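Local coordinates for uncharacterized protein (Bacteroides ovatus CL02T12C04, PDB 6PTM) that probably cleaves carrageenan chains from their ends as an exo-acting glycoside hydrolase of family GH42, at residues K252-D257 with P294-I299; Y288-E293 with E373-L378; I51-K56 with S130-L135; E44-G49 with E123-M128. One frame throughout, in Å; residues are numbered along the deposited sequence.

Overall arrangement
Interactions 1 and 2 lie together in the catalytic barrel, their centres 13 Å apart. Interaction 2 packs strand 288-292 against helix 358-385. Interaction 1 joins the loops beyond the ends of strands 225-230 and 288-292. The two touch directly, with Thr254 OG1 3.5 Å from Cys291 SG. Asn292 and Glu293, at the end of segment 288-293 and just before 294-299, match the Asn-Glu pair that ends the fourth barrel strand in clan GH-A enzymes, so the probable active site is close by. Interactions 3 and 4 are successive levels of one helix pair, 44-63 with 109-139, with centres 10 Å apart. Their centres lie about 46 to 51 Å from those of interactions 1 and 2.

Interaction 1: K252-D257 with P294-I299; sequences KYTMYD and PHWNCI
Thr254 lies obliquely against the benzo part of the Trp296 indole. Its OG1 comes within 3.6 Å of Trp296 CZ2, and its CB and CG2 reach the same carbon from a little farther off. In Trp296, CG stands anti to the carbonyl carbon (chi1 -73°), which carries the indole across to the threonine. Two waters fill in the polar side of the contact. Water 1 lies over one face of the indole, toward its rim. It accepts from His295 N at 3.1 Å and is hydrogen-bonded to Thr254 OG1 at 3.0 Å. Water 2 sits in the indole plane, at the edge. It takes the N-H of Trp296 NE1 at 2.9 Å and donates to Tyr256 O at 2.6 Å. Farther along, Lys252 N, just after a cis peptide bond, approaches His295 CE1 at 4.3 Å. Loop 294-299 directly follows strand 288-292, and loop 252-257 lies beyond helix 236-241, after the neighbouring strand 225-230. Such loops form the active-site surface in glycosidases of this fold. Helix 358-385 touches the indole through Val371, and the phenol of Tyr256 is bonded to His231 and Asn267. The direct touch is thus van der Waals contact, while the hydrogen bonding between the loops runs through water. Trp296 serves both: its ring packs on the threonine, and its N-H reaches the other backbone through one bridging water.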
loop_
_atom_site.group_PDB
_atom_site.type_symbol
_atom_site.label_atom_id
_atom_site.label_comp_id
_atom_site.label_asym_id
_atom_site.label_seq_id
_atom_site.Cartn_x
_atom_site.Cartn_y
_atom_site.Cartn_z
ATOM N N LYS A 252 16.833 5.972 -8.163
ATOM C CA LYS A 252 17.700 5.272 -9.120
ATOM C C LYS A 252 16.869 4.620 -10.247
ATOM O O LYS A 252 17.453 4.051 -11.178
ATOM C CB LYS A 252 18.534 4.183 -8.417
ATOM C CG LYS A 252 17.708 3.077 -7.770
ATOM C CD LYS A 252 18.468 2.252 -6.749
ATOM C CE LYS A 252 18.967 0.944 -7.309
ATOM N NZ LYS A 252 19.325 0.038 -6.192
ATOM N N TYR A 253 15.545 4.694 -10.194
ATOM C CA TYR A 253 14.678 3.861 -11.064
ATOM C C TYR A 253 14.344 4.560 -12.385
ATOM O O TYR A 253 13.935 3.812 -13.289
ATOM C CB TYR A 253 13.476 3.363 -10.270
ATOM C CG TYR A 253 13.915 2.362 -9.235
ATOM C CD1 TYR A 253 14.535 1.188 -9.621
ATOM C CD2 TYR A 253 13.773 2.615 -7.881
ATOM C CE1 TYR A 253 14.996 0.268 -8.690
ATOM C CE2 TYR A 253 14.201 1.706 -6.936
ATOM C CZ TYR A 253 14.810 0.533 -7.346
ATOM O OH TYR A 253 15.232 -0.361 -6.429
ATOM N N THR A 254 14.574 5.871 -12.544
ATOM C CA THR A 254 14.437 6.549 -13.880
ATOM C C THR A 254 15.771 7.230 -14.232
ATOM O O THR A 254 15.979 8.406 -13.862
ATOM C CB THR A 254 13.249 7.526 -13.936
ATOM O OG1 THR A 254 12.048 6.911 -13.476
ATOM C CG2 THR A 254 13.016 8.054 -15.337
ATOM N N MET A 255 16.670 6.520 -14.906
ATOM C CA MET A 255 18.081 6.953 -15.050
ATOM C C MET A 255 18.230 7.685 -16.393
ATOM O O MET A 255 19.114 7.362 -17.213
ATOM C CB MET A 255 19.023 5.752 -14.936
ATOM C CG MET A 255 19.091 5.180 -13.544
ATOM S SD MET A 255 19.387 6.470 -12.316
ATOM C CE MET A 255 20.996 7.039 -12.884
ATOM N N TYR A 256 17.350 8.642 -16.624
ATOM C CA TYR A 256 17.343 9.513 -17.815
ATOM C C TYR A 256 16.392 10.676 -17.508
ATOM O O TYR A 256 15.671 10.633 -16.510
ATOM C CB TYR A 256 16.988 8.713 -19.070
ATOM C CG TYR A 256 15.602 8.118 -19.134
ATOM C CD1 TYR A 256 15.344 6.807 -18.756
ATOM C CD2 TYR A 256 14.528 8.878 -19.563
ATOM C CE1 TYR A 256 14.055 6.274 -18.814
ATOM C CE2 TYR A 256 13.234 8.374 -19.580
ATOM C CZ TYR A 256 12.991 7.050 -19.247
ATOM O OH TYR A 256 11.696 6.561 -19.318
ATOM N N ASP A 257 16.382 11.665 -18.388
ATOM C CA ASP A 257 15.658 12.939 -18.189
ATOM C C ASP A 257 14.231 12.790 -18.714
ATOM O O ASP A 257 14.072 12.731 -19.932
ATOM C CB ASP A 257 16.385 14.044 -18.952
ATOM C CG ASP A 257 15.698 15.392 -18.813
ATOM O OD1 ASP A 257 14.752 15.493 -18.009
ATOM O OD2 ASP A 257 16.150 16.327 -19.470
ATOM N N PRO A 294 9.351 5.318 -8.250
ATOM C CA PRO A 294 9.804 6.597 -8.800
ATOM C C PRO A 294 9.982 7.662 -7.706
ATOM O O PRO A 294 9.252 7.654 -6.684
ATOM C CB PRO A 294 8.658 6.978 -9.751
ATOM C CG PRO A 294 7.471 6.380 -9.068
ATOM C CD PRO A 294 7.969 5.000 -8.663
ATOM N N HIS A 295 10.984 8.523 -7.916
ATOM C CA HIS A 295 11.219 9.748 -7.127
ATOM C C HIS A 295 12.324 10.541 -7.813
ATOM O O HIS A 295 13.220 9.911 -8.470
ATOM C CB HIS A 295 11.471 9.455 -5.635
ATOM C CG HIS A 295 12.290 8.231 -5.335
ATOM N ND1 HIS A 295 13.658 8.261 -5.282
ATOM C CD2 HIS A 295 11.931 6.966 -4.992
ATOM C CE1 HIS A 295 14.120 7.059 -4.984
ATOM N NE2 HIS A 295 13.083 6.244 -4.769
ATOM N N TRP A 296 12.181 11.859 -7.715
ATOM C CA TRP A 296 13.062 12.889 -8.309
ATOM C C TRP A 296 13.514 13.833 -7.204
ATOM O O TRP A 296 13.293 15.066 -7.327
ATOM C CB TRP A 296 12.328 13.603 -9.445
ATOM C CG TRP A 296 12.188 12.752 -10.673
ATOM C CD1 TRP A 296 13.002 12.774 -11.764
ATOM C CD2 TRP A 296 11.208 11.730 -10.935
ATOM N NE1 TRP A 296 12.589 11.867 -12.695
ATOM C CE2 TRP A 296 11.474 11.232 -12.233
ATOM C CE3 TRP A 296 10.097 11.248 -10.243
ATOM C CZ2 TRP A 296 10.711 10.235 -12.824
ATOM C CZ3 TRP A 296 9.333 10.264 -10.827
ATOM C CH2 TRP A 296 9.640 9.758 -12.096
ATOM N N ASN A 297 14.035 13.245 -6.119
ATOM C CA ASN A 297 14.491 14.020 -4.945
ATOM C C ASN A 297 15.509 15.056 -5.422
ATOM O O ASN A 297 16.343 14.735 -6.281
ATOM C CB ASN A 297 15.119 13.160 -3.853
ATOM C CG ASN A 297 14.171 12.131 -3.274
ATOM O OD1 ASN A 297 12.956 12.307 -3.331
ATOM N ND2 ASN A 297 14.722 11.095 -2.631
ATOM N N CYS A 298 15.426 16.258 -4.869
ATOM C CA CYS A 298 16.099 17.455 -5.410
ATOM C C CYS A 298 16.570 18.356 -4.253
ATOM O O CYS A 298 16.675 19.562 -4.465
ATOM C CB CYS A 298 15.144 18.153 -6.372
ATOM S SG CYS A 298 13.643 18.800 -5.591
ATOM N N ILE A 299 16.811 17.804 -3.066
ATOM C CA ILE A 299 17.459 18.540 -1.941
ATOM C C ILE A 299 18.923 18.086 -1.862
ATOM O O ILE A 299 19.229 16.872 -1.749
ATOM C CB ILE A 299 16.694 18.383 -0.620
ATOM C CG1 ILE A 299 15.300 19.002 -0.755
ATOM C CG2 ILE A 299 17.486 18.993 0.537
ATOM C CD1 ILE A 299 14.384 18.760 0.418
HETATM O O HOH W 1 12.235 7.856 -10.661
HETATM O O HOH W 2 14.209 12.276 -15.043
#

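Interaction 2: Y288-E293 with E373-L378; sequences YMLCNE and EWFSFL
Leu290 and Phe375 make the main apolar contact, the two side chains lying alongside each other and pointing opposite ways. Leu290 CB lies 3.8 Å from Phe375 CD1, obliquely to the ring. Cys291 comes in at the ring edge, near its plane, with CB 3.6 Å from Phe375 CE1. The cysteine sulfur is anti to the backbone N (chi1 -167°); this rotation turns it away from the ring and leaves CB to meet it. Leu378 adds a looser touch, its CB 4.2 Å from Leu290 CD2. With an alanine in place of Phe375, Leu290 CB and Cys291 CB would probably lose their packing partner and a gap would open between strand and helix. The segments belong to a right-handed beta-alpha-beta crossover of the (beta/alpha)8 barrel: helix 358-385 lies between parallel strands 288-292 and 391-394 in the chain. The strand and helix segments run roughly antiparallel, at 144°, with axes 9.6 Å apart. Two contacts pair a methyl group with a backbone carbonyl oxygen. Leu290 CD1 rests 3.6 Å from Phe375 O, and Leu378 CD1 lies 4.0 Å from Leu290 O. One ring-face contact comes from within the helix, where Trp374 CD1 sits over the centre of the Phe375 ring. Ile393 of the next strand also touches Phe375, and Thr391 touches Leu290.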
loop_
_atom_site.group_PDB
_atom_site.type_symbol
_atom_site.label_atom_id
_atom_site.label_comp_id
_atom_site.label_asym_id
_atom_site.label_seq_id
_atom_site.Cartn_x
_atom_site.Cartn_y
_atom_site.Cartn_z
ATOM N N TYR A 288 -0.873 -1.835 -16.321
ATOM C CA TYR A 288 0.470 -1.413 -16.761
ATOM C C TYR A 288 1.105 -0.589 -15.640
ATOM O O TYR A 288 0.606 0.502 -15.256
ATOM C CB TYR A 288 0.374 -0.608 -18.059
ATOM C CG TYR A 288 -0.176 -1.352 -19.245
ATOM C CD1 TYR A 288 -1.547 -1.567 -19.375
ATOM C CD2 TYR A 288 0.650 -1.755 -20.284
ATOM C CE1 TYR A 288 -2.071 -2.222 -20.477
ATOM C CE2 TYR A 288 0.139 -2.409 -21.399
ATOM C CZ TYR A 288 -1.226 -2.641 -21.493
ATOM O OH TYR A 288 -1.777 -3.247 -22.578
ATOM N N MET A 289 2.201 -1.117 -15.112
ATOM C CA MET A 289 2.922 -0.523 -13.961
ATOM C C MET A 289 3.978 0.433 -14.513
ATOM O O MET A 289 4.931 -0.053 -15.157
ATOM C CB MET A 289 3.547 -1.663 -13.159
ATOM C CG MET A 289 3.786 -1.337 -11.708
ATOM S SD MET A 289 5.192 -0.285 -11.486
ATOM C CE MET A 289 6.544 -1.200 -12.227
ATOM N N LEU A 290 3.789 1.742 -14.354
ATOM C CA LEU A 290 4.499 2.728 -15.201
ATOM C C LEU A 290 5.910 2.995 -14.666
ATOM O O LEU A 290 6.735 3.413 -15.474
ATOM C CB LEU A 290 3.716 4.039 -15.322
ATOM C CG LEU A 290 2.334 3.922 -15.954
ATOM C CD1 LEU A 290 1.639 5.274 -15.992
ATOM C CD2 LEU A 290 2.400 3.301 -17.339
ATOM N N CYS A 291 6.184 2.749 -13.381
ATOM C CA CYS A 291 7.548 2.863 -12.831
ATOM C C CYS A 291 7.609 2.214 -11.441
ATOM O O CYS A 291 6.667 2.412 -10.632
ATOM C CB CYS A 291 7.976 4.327 -12.718
ATOM S SG CYS A 291 9.752 4.546 -12.416
ATOM N N ASN A 292 8.728 1.544 -11.182
ATOM C CA ASN A 292 9.198 1.025 -9.872
ATOM C C ASN A 292 9.723 2.169 -8.974
ATOM O O ASN A 292 10.796 2.702 -9.286
ATOM C CB ASN A 292 10.328 0.031 -10.154
ATOM C CG ASN A 292 10.795 -0.702 -8.923
ATOM O OD1 ASN A 292 10.380 -1.843 -8.630
ATOM N ND2 ASN A 292 11.667 -0.046 -8.203
ATOM N N GLU A 293 9.067 2.447 -7.846
ATOM C CA GLU A 293 9.533 3.368 -6.764
ATOM C C GLU A 293 10.118 4.627 -7.387
ATOM O O GLU A 293 11.285 4.967 -7.164
ATOM C CB GLU A 293 10.573 2.715 -5.853
ATOM C CG GLU A 293 10.008 1.538 -5.064
ATOM C CD GLU A 293 10.843 1.153 -3.847
ATOM O OE1 GLU A 293 12.056 1.468 -3.854
ATOM O OE2 GLU A 293 10.282 0.550 -2.921
ATOM N N GLU A 373 2.713 14.937 -14.992
ATOM C CA GLU A 373 2.598 15.070 -16.482
ATOM C C GLU A 373 3.339 13.904 -17.175
ATOM O O GLU A 373 2.815 13.326 -18.165
ATOM C CB GLU A 373 3.085 16.450 -16.920
ATOM C CG GLU A 373 2.920 16.703 -18.418
ATOM C CD GLU A 373 3.954 16.057 -19.324
ATOM O OE1 GLU A 373 5.140 15.975 -18.927
ATOM O OE2 GLU A 373 3.567 15.643 -20.440
ATOM N N TRP A 374 4.497 13.516 -16.654
ATOM C CA TRP A 374 5.298 12.422 -17.234
ATOM C C TRP A 374 4.471 11.134 -17.218
ATOM O O TRP A 374 4.396 10.440 -18.243
ATOM C CB TRP A 374 6.621 12.320 -16.468
ATOM C CG TRP A 374 7.328 11.006 -16.605
ATOM C CD1 TRP A 374 7.517 10.052 -15.642
ATOM C CD2 TRP A 374 7.947 10.512 -17.793
ATOM N NE1 TRP A 374 8.232 9.006 -16.149
ATOM C CE2 TRP A 374 8.487 9.247 -17.470
ATOM C CE3 TRP A 374 8.105 11.022 -19.088
ATOM C CZ2 TRP A 374 9.198 8.498 -18.401
ATOM C CZ3 TRP A 374 8.821 10.283 -19.999
ATOM C CH2 TRP A 374 9.336 9.031 -19.662
ATOM N N PHE A 375 3.859 10.822 -16.080
ATOM C CA PHE A 375 3.060 9.589 -15.916
ATOM C C PHE A 375 1.789 9.696 -16.755
ATOM O O PHE A 375 1.367 8.625 -17.273
ATOM C CB PHE A 375 2.816 9.293 -14.436
ATOM C CG PHE A 375 4.032 8.722 -13.771
ATOM C CD1 PHE A 375 4.587 7.540 -14.224
ATOM C CD2 PHE A 375 4.661 9.390 -12.738
ATOM C CE1 PHE A 375 5.716 7.023 -13.623
ATOM C CE2 PHE A 375 5.797 8.872 -12.147
ATOM C CZ PHE A 375 6.342 7.709 -12.609
ATOM N N SER A 376 1.222 10.894 -16.915
ATOM C CA SER A 376 0.112 11.140 -17.856
ATOM C C SER A 376 0.554 10.835 -19.293
ATOM O O SER A 376 -0.219 10.160 -20.009
ATOM C CB SER A 376 -0.475 12.540 -17.731
ATOM O OG SER A 376 -1.118 12.676 -16.467
ATOM N N PHE A 377 1.722 11.318 -19.713
ATOM C CA PHE A 377 2.310 11.020 -21.050
ATOM C C PHE A 377 2.415 9.498 -21.226
ATOM O O PHE A 377 1.891 8.985 -22.214
ATOM C CB PHE A 377 3.666 11.712 -21.246
ATOM C CG PHE A 377 4.506 11.155 -22.371
ATOM C CD1 PHE A 377 4.210 11.450 -23.697
ATOM C CD2 PHE A 377 5.583 10.320 -22.096
ATOM C CE1 PHE A 377 4.953 10.891 -24.729
ATOM C CE2 PHE A 377 6.325 9.760 -23.130
ATOM C CZ PHE A 377 6.001 10.039 -24.444
ATOM N N LEU A 378 3.018 8.761 -20.296
ATOM C CA LEU A 378 3.196 7.285 -20.476
ATOM C C LEU A 378 1.832 6.603 -20.638
ATOM O O LEU A 378 1.676 5.793 -21.561
ATOM C CB LEU A 378 3.958 6.694 -19.279
ATOM C CG LEU A 378 5.441 7.035 -19.212
ATOM C CD1 LEU A 378 6.071 6.414 -17.966
ATOM C CD2 LEU A 378 6.204 6.607 -20.487
#

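Interaction 3: I51-K56 with S130-L135; sequences INELRK and SSISEL
Ile132 reaches across to Glu53 and Leu54 with its CG1-CD1 branch. CG1 is anti to the carbonyl carbon (chi1 -66°), and the chain is extended to CD1, which ends 3.7 Å from Glu53 CD. Glu53 is extended and crosses the isoleucine at about a right angle. The methyl packs on the glutamate stem and on the carboxylate as a whole, by van der Waals contact. CG2, the other branch of Ile132, lies 3.9 Å from Glu53 OE2. Leu54 has CG anti to its backbone N (chi1 -177°), which directs both methyls at the other helix. CD2 packs on Ser131 CB at 3.6 Å, and CD1 sits between Ser131 CB (3.9 Å) and Ile132 CG1 (4.0 Å). The hydroxyl of Ser131 is bonded within its helix to Met127 O. Trimming Ile132 to an alanine removes the CD1 that packs on Glu53 and the CG1 that meets Leu54, and would probably open a gap between the helices and leave Glu53 freer to turn. The two segments run nearly parallel, at 27°, with axes 9.8 Å apart. Leu57 of helix 44-63 also touches Ile132. Helix 69-90 packs beside the pair, with Ala74 against Ser131 and Leu75, Ala78 and Met82 against Ile51.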
loop_
_atom_site.group_PDB
_atom_site.type_symbol
_atom_site.label_atom_id
_atom_site.label_comp_id
_atom_site.label_asym_id
_atom_site.label_seq_id
_atom_site.Cartn_x
_atom_site.Cartn_y
_atom_site.Cartn_z
ATOM N N ILE A 51 3.825 -34.811 7.172
ATOM C CA ILE A 51 3.386 -34.480 5.796
ATOM C C ILE A 51 2.542 -35.636 5.261
ATOM O O ILE A 51 1.428 -35.382 4.699
ATOM C CB ILE A 51 4.606 -34.193 4.913
ATOM C CG1 ILE A 51 5.277 -32.886 5.332
ATOM C CG2 ILE A 51 4.218 -34.201 3.453
ATOM C CD1 ILE A 51 6.544 -32.567 4.545
ATOM N N ASN A 52 3.050 -36.868 5.371
ATOM C CA ASN A 52 2.296 -38.060 4.890
ATOM C C ASN A 52 0.965 -38.138 5.645
ATOM O O ASN A 52 -0.023 -38.512 5.047
ATOM C CB ASN A 52 3.105 -39.352 5.046
ATOM C CG ASN A 52 4.361 -39.389 4.192
ATOM O OD1 ASN A 52 4.476 -38.695 3.176
ATOM N ND2 ASN A 52 5.328 -40.203 4.591
ATOM N N GLU A 53 0.943 -37.800 6.927
ATOM C CA GLU A 53 -0.275 -37.903 7.768
ATOM C C GLU A 53 -1.299 -36.892 7.228
ATOM O O GLU A 53 -2.449 -37.303 6.925
ATOM C CB GLU A 53 0.106 -37.685 9.229
ATOM C CG GLU A 53 -0.953 -38.135 10.232
ATOM C CD GLU A 53 -0.714 -37.685 11.662
ATOM O OE1 GLU A 53 0.445 -37.547 12.041
ATOM O OE2 GLU A 53 -1.697 -37.460 12.391
ATOM N N LEU A 54 -0.893 -35.626 7.053
ATOM C CA LEU A 54 -1.797 -34.587 6.498
ATOM C C LEU A 54 -2.287 -34.993 5.114
ATOM O O LEU A 54 -3.477 -34.801 4.859
ATOM C CB LEU A 54 -1.127 -33.214 6.432
ATOM C CG LEU A 54 -2.076 -32.119 5.941
ATOM C CD1 LEU A 54 -3.337 -32.057 6.799
ATOM C CD2 LEU A 54 -1.379 -30.767 5.896
ATOM N N ARG A 55 -1.421 -35.555 4.259
ATOM C CA ARG A 55 -1.799 -35.963 2.878
ATOM C C ARG A 55 -2.921 -37.011 2.918
ATOM O O ARG A 55 -3.853 -36.902 2.103
ATOM C CB ARG A 55 -0.615 -36.530 2.083
ATOM C CG ARG A 55 -0.965 -36.878 0.646
ATOM C CD ARG A 55 0.189 -37.522 -0.105
ATOM N NE ARG A 55 1.193 -36.482 -0.348
ATOM C CZ ARG A 55 2.350 -36.349 0.289
ATOM N NH1 ARG A 55 2.735 -37.242 1.184
ATOM N NH2 ARG A 55 3.157 -35.338 -0.014
ATOM N N LYS A 56 -2.864 -37.989 3.820
ATOM C CA LYS A 56 -3.957 -38.994 3.917
ATOM C C LYS A 56 -5.211 -38.334 4.512
ATOM O O LYS A 56 -6.306 -38.668 4.081
ATOM C CB LYS A 56 -3.530 -40.188 4.769
ATOM C CG LYS A 56 -2.164 -40.749 4.416
ATOM C CD LYS A 56 -2.124 -42.241 4.381
ATOM C CE LYS A 56 -2.541 -42.860 5.696
ATOM N NZ LYS A 56 -1.362 -43.136 6.546
ATOM N N SER A 130 -0.857 -28.074 13.145
ATOM C CA SER A 130 -2.006 -27.134 13.075
ATOM C C SER A 130 -3.022 -27.608 12.027
ATOM O O SER A 130 -4.250 -27.548 12.292
ATOM C CB SER A 130 -1.543 -25.698 12.809
ATOM O OG SER A 130 -0.730 -25.234 13.893
ATOM N N SER A 131 -2.556 -27.976 10.839
ATOM C CA SER A 131 -3.411 -28.410 9.710
ATOM C C SER A 131 -4.165 -29.674 10.125
ATOM O O SER A 131 -5.381 -29.669 9.978
ATOM C CB SER A 131 -2.625 -28.633 8.455
ATOM O OG SER A 131 -1.934 -27.434 8.093
ATOM N N ILE A 132 -3.457 -30.682 10.654
ATOM C CA ILE A 132 -4.096 -31.961 11.084
ATOM C C ILE A 132 -5.149 -31.667 12.164
ATOM O O ILE A 132 -6.281 -32.130 12.001
ATOM C CB ILE A 132 -3.038 -32.991 11.525
ATOM C CG1 ILE A 132 -2.154 -33.418 10.347
ATOM C CG2 ILE A 132 -3.711 -34.175 12.205
ATOM C CD1 ILE A 132 -0.868 -34.090 10.750
ATOM N N SER A 133 -4.823 -30.890 13.196
ATOM C CA SER A 133 -5.784 -30.531 14.275
ATOM C C SER A 133 -7.007 -29.832 13.703
ATOM O O SER A 133 -8.138 -30.169 14.103
ATOM C CB SER A 133 -5.148 -29.665 15.273
ATOM O OG SER A 133 -4.160 -30.433 15.891
ATOM N N GLU A 134 -6.784 -28.854 12.841
ATOM C CA GLU A 134 -7.909 -28.082 12.297
ATOM C C GLU A 134 -8.804 -29.017 11.480
ATOM O O GLU A 134 -10.027 -29.040 11.719
ATOM C CB GLU A 134 -7.476 -26.897 11.432
ATOM C CG GLU A 134 -8.693 -26.114 10.932
ATOM C CD GLU A 134 -8.408 -24.792 10.244
ATOM O OE1 GLU A 134 -7.241 -24.438 10.168
ATOM O OE2 GLU A 134 -9.371 -24.156 9.725
ATOM N N LEU A 135 -8.244 -29.738 10.515
ATOM C CA LEU A 135 -9.076 -30.581 9.616
ATOM C C LEU A 135 -9.820 -31.674 10.413
ATOM O O LEU A 135 -10.994 -31.936 10.059
ATOM C CB LEU A 135 -8.178 -31.161 8.525
ATOM C CG LEU A 135 -8.899 -31.824 7.357
ATOM C CD1 LEU A 135 -9.980 -30.932 6.762
ATOM C CD2 LEU A 135 -7.888 -32.242 6.287
#

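Interaction 4: E44-G49 with E123-M128; sequences EEEASG and EIIEMM
Ile125 turns CG1 anti to its carbonyl carbon (chi1 -68°), and Glu46 turns CG anti to its backbone N (chi1 -178°). These rotations bring the two side chains together at about a right angle. The glutamate is extended, and its whole stem passes the isoleucine's CD1, with Glu46 CD 3.6 Å away. One carboxylate oxygen, Glu46 OE2, also comes to 3.7 Å from Ile125 CG2, so the acid group packs on methyls here. Ala47 is the small residue at the closest point: its CA lies 5.3 Å from that of Ile125. Its CB meets Ile125 CG1 at 3.9 Å and, more loosely, Ile124 CG2 at 4.3 Å. The small side chain lets Ile125 CG1 come within 3.7 Å of Ala47 CA. Within segment 44-49, Glu44 O takes two bonds from Ser48, one from N and one from OG. The axes of the two segments are 9.0 Å apart and cross at 26°, running in nearly the same direction. Helix 69-90 closes one side of the pair, with Met82 touching Ala47, Ser48 and Ile124. Helix 534-549 meets Met127 and Glu126 through Arg535, joining this N-terminal helical layer to the rest of the chain.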
loop_
_atom_site.group_PDB
_atom_site.type_symbol
_atom_site.label_atom_id
_atom_site.label_comp_id
_atom_site.label_asym_id
_atom_site.label_seq_id
_atom_site.Cartn_x
_atom_site.Cartn_y
_atom_site.Cartn_z
ATOM N N GLU A 44 13.972 -34.228 9.823
ATOM C CA GLU A 44 13.655 -34.625 8.431
ATOM C C GLU A 44 12.642 -35.778 8.436
ATOM O O GLU A 44 11.549 -35.641 7.835
ATOM C CB GLU A 44 14.947 -35.015 7.721
ATOM C CG GLU A 44 14.795 -35.012 6.229
ATOM C CD GLU A 44 16.043 -35.376 5.453
ATOM O OE1 GLU A 44 17.138 -35.399 6.057
ATOM O OE2 GLU A 44 15.901 -35.602 4.242
ATOM N N GLU A 45 12.967 -36.871 9.117
ATOM C CA GLU A 45 12.074 -38.053 9.218
ATOM C C GLU A 45 10.742 -37.627 9.864
ATOM O O GLU A 45 9.663 -37.974 9.344
ATOM C CB GLU A 45 12.778 -39.141 10.031
ATOM C CG GLU A 45 12.508 -40.541 9.518
ATOM C CD GLU A 45 12.508 -41.585 10.620
ATOM O OE1 GLU A 45 13.169 -41.350 11.650
ATOM O OE2 GLU A 45 11.800 -42.590 10.469
ATOM N N GLU A 46 10.803 -36.867 10.953
ATOM C CA GLU A 46 9.592 -36.438 11.709
ATOM C C GLU A 46 8.709 -35.585 10.789
ATOM O O GLU A 46 7.490 -35.809 10.770
ATOM C CB GLU A 46 9.967 -35.693 12.994
ATOM C CG GLU A 46 8.743 -35.280 13.797
ATOM C CD GLU A 46 8.986 -34.473 15.060
ATOM O OE1 GLU A 46 10.177 -34.244 15.403
ATOM O OE2 GLU A 46 7.960 -34.076 15.685
ATOM N N ALA A 47 9.302 -34.619 10.074
ATOM C CA ALA A 47 8.560 -33.733 9.153
ATOM C C ALA A 47 7.912 -34.562 8.043
ATOM O O ALA A 47 6.713 -34.314 7.815
ATOM C CB ALA A 47 9.440 -32.648 8.587
ATOM N N SER A 48 8.644 -35.480 7.383
ATOM C CA SER A 48 8.093 -36.344 6.298
ATOM C C SER A 48 6.902 -37.132 6.829
ATOM O O SER A 48 5.965 -37.263 6.091
ATOM C CB SER A 48 9.083 -37.318 5.718
ATOM O OG SER A 48 10.269 -36.639 5.406
ATOM N N GLY A 49 6.997 -37.678 8.042
ATOM C CA GLY A 49 5.898 -38.369 8.744
ATOM C C GLY A 49 4.626 -37.526 8.847
ATOM O O GLY A 49 3.575 -38.003 8.425
ATOM N N GLU A 123 9.321 -25.768 11.526
ATOM C CA GLU A 123 8.196 -24.915 11.068
ATOM C C GLU A 123 7.210 -25.798 10.302
ATOM O O GLU A 123 6.026 -25.644 10.513
ATOM C CB GLU A 123 8.707 -23.752 10.227
ATOM C CG GLU A 123 9.449 -22.745 11.069
ATOM C CD GLU A 123 8.554 -22.002 12.030
ATOM O OE1 GLU A 123 7.683 -21.228 11.550
ATOM O OE2 GLU A 123 8.743 -22.179 13.257
ATOM N N ILE A 124 7.690 -26.711 9.455
ATOM C CA ILE A 124 6.790 -27.634 8.701
ATOM C C ILE A 124 6.015 -28.522 9.699
ATOM O O ILE A 124 4.819 -28.709 9.490
ATOM C CB ILE A 124 7.601 -28.443 7.686
ATOM C CG1 ILE A 124 8.147 -27.532 6.576
ATOM C CG2 ILE A 124 6.775 -29.604 7.158
ATOM C CD1 ILE A 124 9.201 -28.178 5.689
ATOM N N ILE A 125 6.659 -29.001 10.765
ATOM C CA ILE A 125 6.039 -29.911 11.784
ATOM C C ILE A 125 4.922 -29.141 12.508
ATOM O O ILE A 125 3.797 -29.697 12.631
ATOM C CB ILE A 125 7.100 -30.479 12.745
ATOM C CG1 ILE A 125 8.048 -31.457 12.031
ATOM C CG2 ILE A 125 6.454 -31.123 13.979
ATOM C CD1 ILE A 125 9.378 -31.679 12.767
ATOM N N GLU A 126 5.187 -27.895 12.911
ATOM C CA GLU A 126 4.165 -27.039 13.576
ATOM C C GLU A 126 2.987 -26.862 12.615
ATOM O O GLU A 126 1.818 -27.007 13.037
ATOM C CB GLU A 126 4.714 -25.657 13.928
ATOM C CG GLU A 126 5.950 -25.677 14.804
ATOM C CD GLU A 126 5.720 -26.064 16.249
ATOM O OE1 GLU A 126 4.547 -26.109 16.665
ATOM O OE2 GLU A 126 6.721 -26.321 16.954
ATOM N N MET A 127 3.286 -26.578 11.349
ATOM C CA MET A 127 2.266 -26.285 10.320
ATOM C C MET A 127 1.431 -27.541 10.037
ATOM O O MET A 127 0.196 -27.435 9.884
ATOM C CB MET A 127 2.961 -25.786 9.053
ATOM C CG MET A 127 2.022 -25.527 7.913
ATOM S SD MET A 127 2.768 -24.489 6.614
ATOM C CE MET A 127 4.039 -25.601 6.011
ATOM N N MET A 128 2.068 -28.706 9.953
ATOM C CA MET A 128 1.323 -29.978 9.784
ATOM C C MET A 128 0.498 -30.263 11.045
ATOM O O MET A 128 -0.661 -30.615 10.873
ATOM C CB MET A 128 2.270 -31.140 9.485
ATOM C CG MET A 128 3.074 -30.985 8.178
ATOM S SD MET A 128 2.110 -30.875 6.684
ATOM C CE MET A 128 1.931 -29.098 6.524
#